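Local coordinates for protein SsfX3 (Streptomyces sp. SF2575, PDB 3SKV) that transfers a salicylyl group in a tetracycline biosynthetic pathway, probably by the serine-based acyl chemistry of the GDSL/SGNH hydrolase family, at residues Arg214-Asp219 and Ser370-Met375; Ile248-Gly253 and Val271-Ile276; Ser294-Glu299 and Asp353-His358; Gly229-Pro234 and Phe257-Gly262; Asp152-Leu157 and Glu179-Ser184. The protein carries 1 engineered substitution. All coordinates share one frame; numbering follows the deposited sequence.

Contact 1 (Arg214-Asp219 and Ser370-Met375); sequences RAEGLD and SSRREM
Glu216 and Arg372 reach for each other from opposite directions between two helices, meeting in a salt bridge at the protein surface. A single carboxylate oxygen does the gripping: Arg372 NE donates to Glu216 OE2 at 2.6 Å with an N-H...O angle of 151°, while Arg372 NH2 adds a weak second bond to Glu216 OE2 at 3.0 Å. The oxygen sits close to the guanidinium plane, at its edge, and NE approaches it from the anti side, a little out of the carboxylate plane. The two flat groups are turned 42° apart, so this is not the coplanar, two-oxygen fork. Arg372 runs straight out to CD and then bends at chi3 (63°), which turns NE toward the glutamate. The guanidinium at the end of the bent chain lies against Ala215, whose CB rests over one face near the rim, 3.5 Å from Arg372 CZ. Arg372 NH1 has its own carboxylate in Glu369, one turn back, so two carboxylates share the cation and probably stabilise its charge. The bridge ties the C-terminal end of helix 208-216, where Gly217 leaves the helix with positive phi, to helix 361-377; from this same helix Met375 packs on Leu247 of strand 247-252.

Contact 2 (Ile248-Gly253 and Val271-Ile276); sequences ISLRVG and VGFVQI
Leu250 and Phe273 carry a purely apolar contact in the buried layer between the central parallel sheet and a helix lying on it. Both methyls of the leucine meet the CD2-CE2 bond of the ring. Leu250 CD2 sits at the ring edge, near the ring plane, 3.7 Å from Phe273 CE2, and the other branch, Leu250 CD1, comes within 3.8 Å of Phe273 CD2. The phenyl ring is delivered from the helix by a first torsion that sets CG anti to the backbone N (chi1 -156°), bringing it down to the strand. Val274, next along the helix, joins more loosely, with its CG2 4.5 Å from Leu250 CD1.

Aromatic contact continues beyond the pair: the Phe273 ring also meets that of Tyr191, the planes inclined by about 35°.

Polar bonds belong to the strand neighbours, Ser249 OG with Trp188 and His190, and Arg251 with Asp193 of the GDS sequence that marks this family.

Strand 247-252 is the middle of five parallel strands, bonded through its backbone to 187-192 on one flank and 286-290 on the other. The chain passes from it through helix 266-278 into strand 286-290, a beta-alpha-beta crossover of the SGNH fold. Helix 234-242 packs alongside, its Ile240 touching both Leu250 and Phe273, while Leu322 of helix 308-324 packs on Val274.

Contact 3 (Ser294-Glu299 and Asp353-His358); sequences SPFWDE and DKYPTH
Phe296 and Tyr355 form a T-shaped (edge-to-face) pair that joins two surface loops of the GDSL/SGNH domain. Phe296 presents the CD1 edge of its ring to one face of Tyr355, with CD1 3.7 Å from Tyr355 CD2 and set off toward the rim; the centroids are 5.0 Å apart and the planes meet at 74°. Beside them two prolines pack, Pro295 CG lying 3.9 Å from Pro356 CG, and Pro295 CD rests 3.4 Å from the carbonyl Pro356 O.

The next shell holds the phenylalanine from behind. Its other edge, through CD2, stands over the centre of the Trp297 ring, so the phenyl is caught between two aromatic faces. Trp297 leans in turn on Met258 and on Val308 of helix 308-324. In the second loop, Glu350 accepts from the backbone N of Thr357 and also bonds His358 ND1. That histidine lies in the His-Pro-Asn sequence, where relatives in this family carry the catalytic histidine.

The Phe296 loop is folded upon itself. Ser294 OG accepts from Trp297 N in an ST motif, and Asp298, anchored by Arg312, reaches back so that its OD1 receives Ser294 N at 2.8 Å, almost straight at 174°.

Contact 4 (Gly229-Pro234 and Phe257-Gly262); sequences GSHLQP and FMDGDG
His231 and Asp259 set their first torsions alike, chi1 -80° and -79°, each with CG anti to its own carbonyl carbon. The imidazole is thereby swung toward the loop across from it, where the aspartate arrives at roughly a right angle to it. His231 NE2 donates to Asp259 OD2 at 2.7 Å, with an N-H...O angle of 150°. The oxygen lies near the ring plane, at the edge; Asp259 OD2 also lies 3.4 Å from His231 CE1. On the carboxylate side, OD2 is approached nearly along its C-O axis, not on a syn or anti lone pair. The other ring nitrogen, ND1, makes a weak bond to the carbonyl of Ala227; if both nitrogens donate, the ring would probably be charged, which the carboxylate would support.

Both loops follow the C-terminal ends of parallel strands of the SGNH fold, the first running from strand 219-223 into helix 234-242, the second coming after strand 247-252 and linking helices 254-257 and 266-278. Asp259 is fixed by a type I beta turn from Phe257 to Gly260, closed by Gly260 N to Phe257 O at 2.8 Å. Met258 in this turn packs on Ser194, the serine of the GDS sequence that in relatives is the nucleophile. On the histidine side Gln233, at the N-cap of helix 234-242, folds back so that its OE1 accepts His231 N at 3.0 Å, the donor standing above the amide plane.

Contact 5 (Asp152-Leu157 and Glu179-Ser184); sequences DKLVEL and EKDTSS
Leu154 and Asp181 join a strand of the jelly-roll domain to the linker that leads from strand 178-179 toward strand 187-192 of the hydrolase-like sheet. This half is van der Waals packing of a leucine on an aspartate. Leu154 CD1 presses on the root of the aspartate, 3.6 Å from Asp181 CB, and Leu154 CD2 lies 4.0 Å from Asp181 OD1. Both side chains hold CG anti to the backbone N (chi1 170° for the leucine), which turns each toward the other between strand and loop, where they cross at a slant.

The charged half is at the exposed end. Asp152 OD2 and Glu179 OE1, two acidic oxygens, stand only 3.6 Å apart with their carboxylates turned 59° from one another. Arg90 of strand 86-91 probably offsets the repulsion, since it forms a salt bridge with Asp152 OD2 and packs against the Glu179 side chain.

Hydrogen bonds fix the buried carboxylate on which Leu154 rests. Asp181 OD2 is held from the jelly-roll side by the salt bridge of Arg45 and a hydrogen bond with His88. The other oxygen turns to its own loop: Ser183 N gives Asp181 OD1 a weak bond, and Ser183 OG donates to Asp181 OD1 at 3.2 Å, arriving on the syn side and 16° out of the carboxylate plane.

In the fold
Contacts 2, 3 and 4 form one continuous region of the GDSL/SGNH domain. The centres of contacts 2 and 4 are 12 Å apart, and their segments alternate along the chain; Phe273 CE1 lies 3.4 Å from Gln233 O. Contact 4 joins contact 3 at 19 Å between centres, where Trp297 CE2 packs 3.5 Å from Met258 CG. Contacts 3 and 4 flank the probable acyl-transfer site: Met258 lies beside the GDS serine, and His358 is probably its catalytic partner, as in relatives. Contact 1 reaches contact 2 through Met375 CE, 3.7 Å from Ser249 CB. Contact 5, on the jelly-roll side, comes within about 6 Å of contact 1 (nearest atoms) but lies 40 Å from contact 3 between centres.

Contact 1 (Arg214-Asp219 and Ser370-Met375)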
# COMPACT_ATOMS: atom_id res chain seq x y z
N ARG A 214 6.51 7.37 -6.29
CA ARG A 214 7.03 7.62 -7.64
C ARG A 214 7.69 9.00 -7.72
O ARG A 214 8.77 9.12 -8.31
CB ARG A 214 5.92 7.50 -8.69
CG ARG A 214 5.45 6.09 -8.91
CD ARG A 214 4.12 6.07 -9.66
NE ARG A 214 4.26 6.57 -11.03
CZ ARG A 214 3.24 6.96 -11.78
NH1 ARG A 214 2.01 6.91 -11.32
NH2 ARG A 214 3.46 7.40 -13.02
N ALA A 215 7.07 10.03 -7.10
CA ALA A 215 7.64 11.37 -7.13
C ALA A 215 8.93 11.44 -6.31
O ALA A 215 9.83 12.21 -6.63
CB ALA A 215 6.63 12.37 -6.61
N GLU A 216 9.01 10.62 -5.24
CA GLU A 216 10.18 10.60 -4.37
C GLU A 216 11.28 9.64 -4.79
O GLU A 216 12.39 9.78 -4.29
CB GLU A 216 9.76 10.36 -2.91
CG GLU A 216 9.17 11.59 -2.22
CD GLU A 216 10.01 12.86 -2.21
OE1 GLU A 216 11.25 12.77 -2.07
OE2 GLU A 216 9.41 13.96 -2.30
N GLY A 217 10.99 8.67 -5.67
CA GLY A 217 11.96 7.65 -6.08
C GLY A 217 12.10 6.58 -5.00
O GLY A 217 13.20 6.09 -4.75
N LEU A 218 10.98 6.19 -4.36
CA LEU A 218 10.98 5.21 -3.28
C LEU A 218 10.40 3.87 -3.69
O LEU A 218 9.45 3.81 -4.48
CB LEU A 218 10.22 5.73 -2.05
CG LEU A 218 10.73 7.03 -1.40
CD1 LEU A 218 9.70 7.56 -0.44
CD2 LEU A 218 12.07 6.82 -0.69
N ASP A 219 10.96 2.80 -3.15
CA ASP A 219 10.45 1.45 -3.35
C ASP A 219 9.40 1.20 -2.21
O ASP A 219 9.73 0.86 -1.06
CB ASP A 219 11.60 0.43 -3.27
CG ASP A 219 11.23 -0.99 -3.62
OD1 ASP A 219 10.02 -1.32 -3.59
OD2 ASP A 219 12.16 -1.79 -3.86
N SER A 370 0.77 16.69 -0.38
CA SER A 370 0.65 17.14 1.00
C SER A 370 1.52 16.30 1.96
O SER A 370 2.18 16.87 2.84
CB SER A 370 -0.81 17.14 1.43
OG SER A 370 -0.97 17.81 2.67
N SER A 371 1.52 14.97 1.78
CA SER A 371 2.33 14.04 2.57
C SER A 371 3.81 14.32 2.34
O SER A 371 4.57 14.37 3.30
CB SER A 371 2.02 12.59 2.19
OG SER A 371 0.67 12.27 2.44
N ARG A 372 4.21 14.52 1.06
CA ARG A 372 5.60 14.81 0.68
C ARG A 372 6.07 16.13 1.27
O ARG A 372 7.18 16.19 1.81
CB ARG A 372 5.76 14.81 -0.85
CG ARG A 372 5.72 13.43 -1.46
CD ARG A 372 5.81 13.49 -2.97
NE ARG A 372 7.08 14.06 -3.41
CZ ARG A 372 7.19 15.00 -4.33
NH1 ARG A 372 6.11 15.46 -4.95
NH2 ARG A 372 8.39 15.49 -4.65
N ARG A 373 5.22 17.16 1.21
CA ARG A 373 5.49 18.48 1.77
C ARG A 373 5.70 18.36 3.30
O ARG A 373 6.69 18.87 3.83
CB ARG A 373 4.31 19.43 1.45
CG ARG A 373 4.48 20.84 2.06
CD ARG A 373 3.24 21.74 2.13
NE ARG A 373 2.09 21.26 1.37
CZ ARG A 373 1.05 20.60 1.87
NH1 ARG A 373 1.01 20.30 3.16
NH2 ARG A 373 0.05 20.23 1.08
N GLU A 374 4.79 17.66 3.99
CA GLU A 374 4.90 17.48 5.44
C GLU A 374 6.12 16.63 5.85
O GLU A 374 6.84 17.00 6.77
CB GLU A 374 3.57 16.98 6.05
CG GLU A 374 2.44 17.98 5.98
CD GLU A 374 2.72 19.35 6.57
OE1 GLU A 374 3.31 19.42 7.68
OE2 GLU A 374 2.35 20.36 5.92
N MET A 375 6.40 15.55 5.13
CA MET A 375 7.57 14.73 5.44
C MET A 375 8.88 15.43 5.12
O MET A 375 9.87 15.22 5.84
CB MET A 375 7.46 13.37 4.77
CG MET A 375 6.46 12.48 5.43
SD MET A 375 6.33 10.96 4.51
CE MET A 375 6.61 9.86 5.81

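Contact 2 (Ile248-Gly253 and Val271-Ile276)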
# COMPACT_ATOMS: atom_id res chain seq x y z
N ILE A 248 10.06 4.75 7.38
CA ILE A 248 8.90 4.07 7.94
C ILE A 248 7.86 5.11 8.36
O ILE A 248 8.19 6.03 9.09
CB ILE A 248 9.27 3.11 9.10
CG1 ILE A 248 10.29 2.06 8.64
CG2 ILE A 248 8.00 2.45 9.72
CD1 ILE A 248 11.13 1.41 9.74
N SER A 249 6.61 4.93 7.92
CA SER A 249 5.52 5.82 8.34
C SER A 249 4.39 4.99 8.85
O SER A 249 4.03 3.98 8.24
CB SER A 249 5.08 6.77 7.22
OG SER A 249 4.82 6.16 5.97
N LEU A 250 3.89 5.37 10.04
CA LEU A 250 2.80 4.71 10.76
C LEU A 250 1.69 5.71 11.02
O LEU A 250 1.94 6.72 11.66
CB LEU A 250 3.30 4.16 12.13
CG LEU A 250 4.66 3.43 12.21
CD1 LEU A 250 5.04 3.18 13.63
CD2 LEU A 250 4.63 2.09 11.45
N ARG A 251 0.47 5.42 10.58
CA ARG A 251 -0.67 6.29 10.90
C ARG A 251 -1.70 5.51 11.65
O ARG A 251 -2.26 4.54 11.13
CB ARG A 251 -1.26 7.00 9.70
CG ARG A 251 -1.70 8.39 10.12
CD ARG A 251 -2.63 9.11 9.17
NE ARG A 251 -2.44 8.67 7.80
CZ ARG A 251 -1.53 9.16 6.97
NH1 ARG A 251 -0.74 10.16 7.35
NH2 ARG A 251 -1.41 8.66 5.76
N VAL A 252 -1.90 5.87 12.90
CA VAL A 252 -2.81 5.14 13.81
C VAL A 252 -3.67 6.07 14.66
O VAL A 252 -3.42 7.27 14.67
CB VAL A 252 -2.00 4.13 14.67
CG1 VAL A 252 -1.44 3.00 13.80
CG2 VAL A 252 -0.86 4.83 15.44
N GLY A 253 -4.65 5.50 15.37
CA GLY A 253 -5.55 6.23 16.24
C GLY A 253 -7.01 5.88 16.03
O GLY A 253 -7.59 5.14 16.83
N VAL A 271 4.47 2.77 21.93
CA VAL A 271 5.86 2.74 22.42
C VAL A 271 6.46 1.35 22.08
O VAL A 271 7.49 1.28 21.40
CB VAL A 271 5.94 3.08 23.93
CG1 VAL A 271 7.25 2.58 24.54
CG2 VAL A 271 5.74 4.57 24.17
N GLY A 272 5.75 0.29 22.47
CA GLY A 272 6.14 -1.09 22.19
C GLY A 272 6.35 -1.34 20.72
O GLY A 272 7.37 -1.92 20.33
N PHE A 273 5.43 -0.84 19.88
CA PHE A 273 5.49 -0.96 18.42
C PHE A 273 6.79 -0.41 17.82
O PHE A 273 7.45 -1.11 17.05
CB PHE A 273 4.26 -0.29 17.79
CG PHE A 273 3.88 -0.79 16.42
CD1 PHE A 273 2.98 -1.85 16.26
CD2 PHE A 273 4.33 -0.13 15.28
CE1 PHE A 273 2.58 -2.27 14.98
CE2 PHE A 273 3.94 -0.57 14.00
CZ PHE A 273 3.09 -1.65 13.86
N VAL A 274 7.16 0.84 18.20
CA VAL A 274 8.39 1.52 17.74
C VAL A 274 9.64 0.76 18.24
O VAL A 274 10.57 0.55 17.46
CB VAL A 274 8.40 3.00 18.18
CG1 VAL A 274 9.78 3.65 18.03
CG2 VAL A 274 7.35 3.79 17.43
N GLN A 275 9.66 0.35 19.54
CA GLN A 275 10.79 -0.36 20.12
C GLN A 275 11.14 -1.64 19.41
O GLN A 275 12.33 -1.94 19.28
CB GLN A 275 10.59 -0.58 21.62
CG GLN A 275 10.58 0.73 22.44
CD GLN A 275 11.61 1.75 22.02
OE1 GLN A 275 11.29 2.72 21.33
NE2 GLN A 275 12.85 1.55 22.38
N ILE A 276 10.11 -2.41 18.95
CA ILE A 276 10.29 -3.65 18.20
C ILE A 276 10.98 -3.33 16.86
O ILE A 276 11.92 -4.02 16.48
CB ILE A 276 8.93 -4.41 17.99
CG1 ILE A 276 8.40 -4.99 19.33
CG2 ILE A 276 9.06 -5.53 16.89
CD1 ILE A 276 6.85 -5.30 19.29

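Contact 3 (Ser294-Glu299 and Asp353-His358)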
# COMPACT_ATOMS: atom_id res chain seq x y z
N SER A 294 -11.40 12.69 9.55
CA SER A 294 -12.52 11.90 9.05
C SER A 294 -13.82 12.70 9.31
O SER A 294 -14.16 12.95 10.46
CB SER A 294 -12.56 10.53 9.72
OG SER A 294 -13.84 9.94 9.57
N PRO A 295 -14.57 13.08 8.27
CA PRO A 295 -15.82 13.83 8.50
C PRO A 295 -16.82 13.10 9.41
O PRO A 295 -17.46 13.74 10.27
CB PRO A 295 -16.36 14.07 7.09
CG PRO A 295 -15.14 14.02 6.21
CD PRO A 295 -14.33 12.90 6.83
N PHE A 296 -16.88 11.74 9.30
CA PHE A 296 -17.75 10.93 10.15
C PHE A 296 -17.26 10.82 11.60
O PHE A 296 -17.91 11.32 12.51
CB PHE A 296 -18.04 9.54 9.53
CG PHE A 296 -18.96 8.69 10.38
CD1 PHE A 296 -20.33 8.91 10.40
CD2 PHE A 296 -18.45 7.68 11.19
CE1 PHE A 296 -21.17 8.15 11.22
CE2 PHE A 296 -19.29 6.93 12.02
CZ PHE A 296 -20.64 7.16 12.03
N TRP A 297 -16.10 10.16 11.79
CA TRP A 297 -15.49 9.82 13.07
C TRP A 297 -15.08 10.97 13.99
O TRP A 297 -15.32 10.88 15.19
CB TRP A 297 -14.34 8.82 12.88
CG TRP A 297 -14.77 7.57 12.17
CD1 TRP A 297 -14.57 7.27 10.86
CD2 TRP A 297 -15.57 6.50 12.72
NE1 TRP A 297 -15.18 6.07 10.55
CE2 TRP A 297 -15.79 5.57 11.68
CE3 TRP A 297 -16.15 6.26 13.98
CZ2 TRP A 297 -16.53 4.39 11.86
CZ3 TRP A 297 -16.86 5.08 14.16
CH2 TRP A 297 -17.06 4.17 13.11
N ASP A 298 -14.46 12.03 13.45
CA ASP A 298 -14.03 13.21 14.22
C ASP A 298 -15.22 13.99 14.78
O ASP A 298 -15.09 14.68 15.80
CB ASP A 298 -13.19 14.17 13.35
CG ASP A 298 -11.72 13.83 13.25
OD1 ASP A 298 -11.35 13.07 12.34
OD2 ASP A 298 -10.94 14.38 14.06
N GLU A 299 -16.38 13.90 14.09
CA GLU A 299 -17.56 14.67 14.46
C GLU A 299 -18.61 14.02 15.37
O GLU A 299 -19.58 14.68 15.76
CB GLU A 299 -18.16 15.41 13.24
CG GLU A 299 -17.15 16.27 12.48
CD GLU A 299 -16.32 17.30 13.24
OE1 GLU A 299 -16.69 17.68 14.38
OE2 GLU A 299 -15.34 17.80 12.65
N ASP A 353 -25.57 11.76 -0.56
CA ASP A 353 -26.33 10.84 0.31
C ASP A 353 -25.48 9.83 1.13
O ASP A 353 -26.05 9.02 1.86
CB ASP A 353 -27.44 10.14 -0.49
CG ASP A 353 -26.97 9.43 -1.74
OD1 ASP A 353 -26.50 10.12 -2.69
OD2 ASP A 353 -27.09 8.19 -1.80
N LYS A 354 -24.13 9.91 1.01
CA LYS A 354 -23.15 9.06 1.72
C LYS A 354 -22.17 9.95 2.49
O LYS A 354 -22.07 11.15 2.21
CB LYS A 354 -22.38 8.15 0.74
CG LYS A 354 -23.12 6.89 0.30
CD LYS A 354 -23.98 7.11 -0.94
CE LYS A 354 -24.55 5.83 -1.51
NZ LYS A 354 -25.05 6.03 -2.90
N TYR A 355 -21.44 9.36 3.47
CA TYR A 355 -20.47 10.11 4.25
C TYR A 355 -19.15 10.20 3.49
O TYR A 355 -18.63 9.16 3.09
CB TYR A 355 -20.24 9.48 5.63
CG TYR A 355 -21.46 9.50 6.52
CD1 TYR A 355 -22.38 8.46 6.51
CD2 TYR A 355 -21.69 10.56 7.40
CE1 TYR A 355 -23.52 8.48 7.31
CE2 TYR A 355 -22.81 10.58 8.22
CZ TYR A 355 -23.72 9.54 8.18
OH TYR A 355 -24.84 9.54 8.99
N PRO A 356 -18.60 11.43 3.26
CA PRO A 356 -17.31 11.51 2.54
C PRO A 356 -16.23 10.80 3.35
O PRO A 356 -16.01 11.11 4.52
CB PRO A 356 -17.07 13.02 2.39
CG PRO A 356 -17.92 13.66 3.43
CD PRO A 356 -19.09 12.77 3.66
N THR A 357 -15.66 9.74 2.76
CA THR A 357 -14.66 8.93 3.43
C THR A 357 -13.38 8.75 2.62
O THR A 357 -12.29 8.72 3.19
CB THR A 357 -15.27 7.60 3.97
OG1 THR A 357 -15.96 6.93 2.92
CG2 THR A 357 -16.25 7.80 5.15
N HIS A 358 -13.51 8.66 1.29
CA HIS A 358 -12.39 8.42 0.36
C HIS A 358 -12.06 9.60 -0.55
O HIS A 358 -12.98 10.19 -1.11
CB HIS A 358 -12.70 7.18 -0.52
CG HIS A 358 -12.95 5.92 0.27
ND1 HIS A 358 -14.23 5.50 0.58
CD2 HIS A 358 -12.06 5.06 0.83
CE1 HIS A 358 -14.09 4.37 1.26
NE2 HIS A 358 -12.80 4.07 1.44

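Contact 4 (Gly229-Pro234 and Phe257-Gly262)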
# COMPACT_ATOMS: atom_id res chain seq x y z
N GLY A 229 -6.40 -3.85 10.32
CA GLY A 229 -4.96 -4.03 10.33
C GLY A 229 -4.15 -2.91 10.96
O GLY A 229 -2.93 -3.04 11.06
N SER A 230 -4.81 -1.84 11.43
CA SER A 230 -4.17 -0.66 12.00
C SER A 230 -4.37 -0.49 13.53
O SER A 230 -4.45 0.64 14.01
CB SER A 230 -4.66 0.59 11.27
OG SER A 230 -4.81 0.32 9.89
N HIS A 231 -4.37 -1.61 14.28
CA HIS A 231 -4.56 -1.66 15.74
C HIS A 231 -3.23 -1.83 16.51
O HIS A 231 -3.22 -2.22 17.69
CB HIS A 231 -5.54 -2.80 16.10
CG HIS A 231 -6.97 -2.45 15.91
ND1 HIS A 231 -7.46 -2.03 14.69
CD2 HIS A 231 -8.00 -2.51 16.79
CE1 HIS A 231 -8.76 -1.82 14.86
NE2 HIS A 231 -9.13 -2.10 16.11
N LEU A 232 -2.09 -1.56 15.83
CA LEU A 232 -0.77 -1.70 16.44
C LEU A 232 -0.46 -3.10 16.92
O LEU A 232 0.24 -3.25 17.93
CB LEU A 232 -0.47 -0.66 17.54
CG LEU A 232 -0.54 0.82 17.15
CD1 LEU A 232 -0.60 1.68 18.41
CD2 LEU A 232 0.64 1.22 16.22
N GLN A 233 -0.95 -4.12 16.18
CA GLN A 233 -0.72 -5.54 16.40
C GLN A 233 0.79 -5.78 16.43
O GLN A 233 1.48 -5.45 15.47
CB GLN A 233 -1.31 -6.39 15.27
CG GLN A 233 -2.83 -6.39 15.22
CD GLN A 233 -3.43 -5.36 14.31
OE1 GLN A 233 -2.97 -4.22 14.20
NE2 GLN A 233 -4.50 -5.75 13.63
N PRO A 234 1.32 -6.35 17.52
CA PRO A 234 2.79 -6.59 17.58
C PRO A 234 3.36 -7.42 16.41
O PRO A 234 4.52 -7.25 16.06
CB PRO A 234 2.99 -7.27 18.93
CG PRO A 234 1.78 -6.96 19.72
CD PRO A 234 0.65 -6.79 18.76
N PHE A 257 -10.38 3.84 17.80
CA PHE A 257 -11.54 4.65 18.21
C PHE A 257 -12.83 4.02 17.65
O PHE A 257 -13.83 3.97 18.36
CB PHE A 257 -11.39 6.14 17.76
CG PHE A 257 -12.68 6.94 17.81
CD1 PHE A 257 -13.15 7.46 19.01
CD2 PHE A 257 -13.46 7.11 16.67
CE1 PHE A 257 -14.37 8.14 19.07
CE2 PHE A 257 -14.68 7.80 16.73
CZ PHE A 257 -15.13 8.31 17.93
N MET A 258 -12.80 3.57 16.38
CA MET A 258 -13.91 2.94 15.66
C MET A 258 -14.51 1.72 16.39
O MET A 258 -15.67 1.39 16.14
CB MET A 258 -13.47 2.55 14.25
CG MET A 258 -13.26 3.73 13.32
SD MET A 258 -12.49 3.26 11.75
CE MET A 258 -13.74 2.15 11.07
N ASP A 259 -13.71 1.08 17.27
CA ASP A 259 -14.12 -0.09 18.06
C ASP A 259 -14.47 0.29 19.48
O ASP A 259 -14.92 -0.56 20.24
CB ASP A 259 -13.02 -1.18 18.06
CG ASP A 259 -12.97 -2.01 16.79
OD1 ASP A 259 -14.05 -2.46 16.33
OD2 ASP A 259 -11.86 -2.23 16.28
N GLY A 260 -14.23 1.56 19.82
CA GLY A 260 -14.49 2.17 21.13
C GLY A 260 -13.65 1.61 22.25
O GLY A 260 -13.86 1.92 23.42
N ASP A 261 -12.67 0.82 21.87
CA ASP A 261 -11.79 0.05 22.74
C ASP A 261 -10.35 0.19 22.26
O ASP A 261 -10.07 0.13 21.05
CB ASP A 261 -12.23 -1.42 22.65
CG ASP A 261 -11.66 -2.32 23.70
OD1 ASP A 261 -12.26 -2.39 24.80
OD2 ASP A 261 -10.67 -3.02 23.40
N GLY A 262 -9.45 0.36 23.22
CA GLY A 262 -8.03 0.47 22.94
C GLY A 262 -7.32 1.71 23.44
O GLY A 262 -6.10 1.78 23.30

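Contact 5 (Asp152-Leu157 and Glu179-Ser184)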
# COMPACT_ATOMS: atom_id res chain seq x y z
N ASP A 152 14.93 -1.52 -25.36
CA ASP A 152 15.06 -1.83 -23.95
C ASP A 152 14.36 -0.77 -23.09
O ASP A 152 14.49 0.43 -23.35
CB ASP A 152 16.53 -2.01 -23.53
CG ASP A 152 16.70 -2.70 -22.16
OD1 ASP A 152 15.93 -3.68 -21.87
OD2 ASP A 152 17.63 -2.31 -21.40
N LYS A 153 13.60 -1.23 -22.10
CA LYS A 153 12.82 -0.37 -21.22
C LYS A 153 12.46 -1.11 -19.94
O LYS A 153 12.36 -2.35 -19.94
CB LYS A 153 11.52 0.10 -21.93
CG LYS A 153 10.52 -1.03 -22.17
CD LYS A 153 9.75 -0.86 -23.45
CE LYS A 153 9.08 -2.15 -23.83
NZ LYS A 153 9.76 -2.77 -25.01
N LEU A 154 12.20 -0.35 -18.87
CA LEU A 154 11.72 -0.95 -17.64
C LEU A 154 10.19 -1.03 -17.69
O LEU A 154 9.52 -0.02 -17.90
CB LEU A 154 12.22 -0.16 -16.41
CG LEU A 154 11.60 -0.52 -15.04
CD1 LEU A 154 11.83 -2.00 -14.64
CD2 LEU A 154 12.07 0.42 -13.95
N VAL A 155 9.65 -2.22 -17.50
CA VAL A 155 8.21 -2.46 -17.48
C VAL A 155 7.75 -2.71 -16.04
O VAL A 155 8.26 -3.62 -15.39
CB VAL A 155 7.80 -3.62 -18.41
CG1 VAL A 155 6.27 -3.77 -18.43
CG2 VAL A 155 8.35 -3.41 -19.82
N GLU A 156 6.79 -1.90 -15.54
CA GLU A 156 6.24 -2.09 -14.20
C GLU A 156 4.77 -2.38 -14.35
O GLU A 156 4.03 -1.59 -14.97
CB GLU A 156 6.42 -0.88 -13.26
CG GLU A 156 7.80 -0.24 -13.21
CD GLU A 156 7.86 1.16 -12.62
OE1 GLU A 156 7.02 1.48 -11.74
OE2 GLU A 156 8.77 1.93 -13.00
N LEU A 157 4.34 -3.51 -13.83
CA LEU A 157 2.94 -3.93 -13.82
C LEU A 157 2.45 -3.67 -12.39
O LEU A 157 2.89 -4.36 -11.46
CB LEU A 157 2.84 -5.43 -14.15
CG LEU A 157 2.51 -5.84 -15.60
CD1 LEU A 157 3.28 -5.02 -16.62
CD2 LEU A 157 2.80 -7.28 -15.81
N GLU A 179 15.70 -8.97 -18.80
CA GLU A 179 16.72 -8.62 -17.81
C GLU A 179 16.10 -8.22 -16.50
O GLU A 179 14.98 -7.72 -16.49
CB GLU A 179 17.62 -7.47 -18.32
CG GLU A 179 18.41 -7.75 -19.58
CD GLU A 179 19.34 -6.62 -19.99
OE1 GLU A 179 18.84 -5.49 -20.23
OE2 GLU A 179 20.57 -6.84 -20.03
N LYS A 180 16.84 -8.41 -15.40
CA LYS A 180 16.41 -8.00 -14.07
C LYS A 180 16.53 -6.48 -13.96
O LYS A 180 17.51 -5.90 -14.45
CB LYS A 180 17.30 -8.66 -13.00
CG LYS A 180 16.73 -8.57 -11.59
CD LYS A 180 17.74 -9.03 -10.55
CE LYS A 180 17.29 -10.31 -9.88
NZ LYS A 180 18.22 -11.44 -10.12
N ASP A 181 15.56 -5.84 -13.30
CA ASP A 181 15.64 -4.42 -12.99
C ASP A 181 16.56 -4.37 -11.76
O ASP A 181 16.20 -4.89 -10.70
CB ASP A 181 14.26 -3.83 -12.66
CG ASP A 181 14.31 -2.46 -12.01
OD1 ASP A 181 15.16 -1.63 -12.42
OD2 ASP A 181 13.47 -2.20 -11.13
N THR A 182 17.77 -3.82 -11.93
CA THR A 182 18.76 -3.76 -10.86
C THR A 182 18.73 -2.49 -10.01
O THR A 182 19.57 -2.36 -9.11
CB THR A 182 20.16 -4.15 -11.33
OG1 THR A 182 20.48 -3.39 -12.50
CG2 THR A 182 20.31 -5.64 -11.55
N SER A 183 17.74 -1.59 -10.22
CA SER A 183 17.55 -0.38 -9.41
C SER A 183 17.50 -0.71 -7.90
O SER A 183 16.91 -1.72 -7.47
CB SER A 183 16.26 0.34 -9.80
OG SER A 183 16.34 0.98 -11.07
N SER A 184 18.15 0.14 -7.10
CA SER A 184 18.18 0.01 -5.65
C SER A 184 17.68 1.28 -4.98
O SER A 184 18.44 2.03 -4.36
CB SER A 184 19.56 -0.41 -5.16
OG SER A 184 19.57 -1.80 -4.89